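Local coordinates for protein protease Do-like 2, chloroplastic (Arabidopsis thaliana, PDB 4FLN) that acts as a chloroplast serine protease that makes the primary cleavage of the photodamaged D1 protein of photosystem II, at residues L398-K403 against I416-Q421. Residues are numbered along the deposited sequence; the frame is centred on the assembly and turned at random.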
loop_
_atom_site.group_PDB
_atom_site.type_symbol
_atom_site.label_atom_id
_atom_site.label_comp_id
_atom_site.label_asym_id
_atom_site.label_seq_id
_atom_site.Cartn_x
_atom_site.Cartn_y
_atom_site.Cartn_z
ATOM N N LEU B 398 -19.823 -3.958 -16.701
ATOM C CA LEU B 398 -20.317 -5.323 -16.574
ATOM C C LEU B 398 -20.910 -5.900 -17.859
ATOM O O LEU B 398 -20.427 -6.909 -18.370
ATOM C CB LEU B 398 -21.340 -5.400 -15.445
ATOM C CG LEU B 398 -20.804 -5.913 -14.113
ATOM C CD1 LEU B 398 -19.346 -5.508 -13.913
ATOM C CD2 LEU B 398 -21.693 -5.411 -12.979
ATOM N N LYS B 399 -21.971 -5.275 -18.362
ATOM C CA LYS B 399 -22.687 -5.814 -19.507
ATOM C C LYS B 399 -21.726 -6.190 -20.637
ATOM O O LYS B 399 -21.730 -7.324 -21.120
ATOM C CB LYS B 399 -23.725 -4.821 -19.991
ATOM N N LEU B 400 -20.886 -5.239 -21.031
ATOM C CA LEU B 400 -19.943 -5.439 -22.128
ATOM C C LEU B 400 -18.860 -6.469 -21.798
ATOM O O LEU B 400 -18.478 -7.267 -22.657
ATOM C CB LEU B 400 -19.283 -4.110 -22.495
ATOM C CG LEU B 400 -19.299 -3.679 -23.955
ATOM C CD1 LEU B 400 -18.385 -2.491 -24.123
ATOM C CD2 LEU B 400 -18.859 -4.806 -24.855
ATOM N N LEU B 401 -18.360 -6.434 -20.563
ATOM C CA LEU B 401 -17.259 -7.300 -20.134
ATOM C C LEU B 401 -17.666 -8.761 -20.184
ATOM O O LEU B 401 -16.914 -9.612 -20.662
ATOM C CB LEU B 401 -16.818 -6.961 -18.716
ATOM C CG LEU B 401 -15.314 -6.819 -18.479
ATOM C CD1 LEU B 401 -15.002 -7.085 -17.024
ATOM C CD2 LEU B 401 -14.531 -7.762 -19.357
ATOM N N THR B 402 -18.860 -9.051 -19.685
ATOM C CA THR B 402 -19.375 -10.403 -19.755
ATOM C C THR B 402 -19.471 -10.859 -21.217
ATOM O O THR B 402 -18.967 -11.930 -21.569
ATOM C CB THR B 402 -20.725 -10.545 -19.021
ATOM O OG1 THR B 402 -21.685 -9.669 -19.617
ATOM C CG2 THR B 402 -20.570 -10.178 -17.559
ATOM N N LYS B 403 -20.082 -10.041 -22.072
ATOM C CA LYS B 403 -20.158 -10.377 -23.493
ATOM C C LYS B 403 -18.795 -10.786 -24.034
ATOM O O LYS B 403 -18.687 -11.728 -24.814
ATOM C CB LYS B 403 -20.738 -9.228 -24.312
ATOM C CG LYS B 403 -22.246 -9.219 -24.311
ATOM C CD LYS B 403 -22.822 -8.591 -25.568
ATOM C CE LYS B 403 -24.293 -8.966 -25.727
ATOM N NZ LYS B 403 -24.995 -8.191 -26.800
ATOM N N ILE B 416 -18.338 -7.523 -32.266
ATOM C CA ILE B 416 -19.099 -6.634 -31.423
ATOM C C ILE B 416 -18.562 -5.265 -31.789
ATOM O O ILE B 416 -17.361 -5.000 -31.664
ATOM C CB ILE B 416 -18.850 -6.913 -29.921
ATOM C CG1 ILE B 416 -19.254 -8.339 -29.561
ATOM C CG2 ILE B 416 -19.622 -5.943 -29.057
ATOM C CD1 ILE B 416 -18.897 -8.722 -28.147
ATOM N N VAL B 417 -19.438 -4.408 -32.293
ATOM C CA VAL B 417 -19.032 -3.064 -32.638
ATOM C C VAL B 417 -19.389 -2.156 -31.479
ATOM O O VAL B 417 -20.520 -2.174 -30.984
ATOM C CB VAL B 417 -19.734 -2.567 -33.900
ATOM C CG1 VAL B 417 -19.178 -1.200 -34.300
ATOM C CG2 VAL B 417 -19.565 -3.573 -35.020
ATOM N N ILE B 418 -18.420 -1.376 -31.027
ATOM C CA ILE B 418 -18.692 -0.469 -29.939
ATOM C C ILE B 418 -18.494 0.975 -30.350
ATOM O O ILE B 418 -17.718 1.295 -31.247
ATOM C CB ILE B 418 -17.828 -0.756 -28.706
ATOM C CG1 ILE B 418 -16.375 -0.388 -28.988
ATOM C CG2 ILE B 418 -17.959 -2.208 -28.285
ATOM C CD1 ILE B 418 -15.623 0.043 -27.754
ATOM N N LEU B 419 -19.232 1.838 -29.678
ATOM C CA LEU B 419 -19.022 3.255 -29.752
ATOM C C LEU B 419 -18.112 3.565 -28.579
ATOM O O LEU B 419 -18.535 3.485 -27.427
ATOM C CB LEU B 419 -20.369 3.927 -29.550
ATOM C CG LEU B 419 -20.376 5.416 -29.267
ATOM C CD1 LEU B 419 -19.578 6.114 -30.334
ATOM C CD2 LEU B 419 -21.796 5.890 -29.261
ATOM N N SER B 420 -16.860 3.909 -28.856
ATOM C CA SER B 420 -15.907 4.174 -27.771
ATOM C C SER B 420 -16.077 5.568 -27.152
ATOM O O SER B 420 -16.319 5.687 -25.952
ATOM C CB SER B 420 -14.454 3.888 -28.177
ATOM O OG SER B 420 -14.196 4.262 -29.516
ATOM N N GLN B 421 -15.921 6.613 -27.960
ATOM C CA GLN B 421 -16.188 7.977 -27.508
ATOM C C GLN B 421 -17.008 8.747 -28.549
ATOM O O GLN B 421 -17.128 8.323 -29.699
ATOM C CB GLN B 421 -14.871 8.712 -27.219
ATOM C CG GLN B 421 -14.084 9.093 -28.471
ATOM C CD GLN B 421 -12.610 9.324 -28.206
ATOM O OE1 GLN B 421 -11.798 8.419 -28.386
ATOM N NE2 GLN B 421 -12.252 10.541 -27.787
#
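Leu-400 and Lys-403, one turn apart on a helix, face Ile-416, just before a strand, and Ile-418, within it. Both elements belong to a PDZ domain, where helix 398-406 packs against strand 417-422 of the antiparallel sheet. That strand runs between strands 378-382 and 437-442. No hydrogen bond joins the two segments.

The side chain of Leu-400 reaches from the helix toward the strand. Its CB points toward the strand but stays beyond contact range. Leu-400 CG forks there, still 4.8 Å from Ile-418 CG2. Leu-400 CD1 meets Ile-418 CG2 at 4.2 Å. Leu-400 CD2 sits between the two isoleucines, 4.4 Å from CG2 of Ile-416 and of Ile-418 alike. The Leu-400 and Ile-418 side chains cross at about a right angle. In Ile-418, chi1 of 70° sets CG2 anti to the carbonyl carbon, beside the backbone N, and this is the branch that meets Leu-400. Leu-400 also touches Leu-383.

The second point of contact is aliphatic too. Lys-403 CB lies 4.3 Å from Ile-416 CD1. Beyond it, the chain is nearly extended and carries NZ to a hydrogen bond with Gln-438 OE1 on strand 437-442. A long, weak ion pair with Glu-470 adds to this. The lysine therefore ties the helix to the sheet by its polar end.

Away from the strand, Leu-398, Leu-401 and Thr-402 pack on the same helix of a second subunit. Within the helix, Thr-402 OG1 donates to Lys-399 O at 2.8 Å, from 38° above the carbonyl plane.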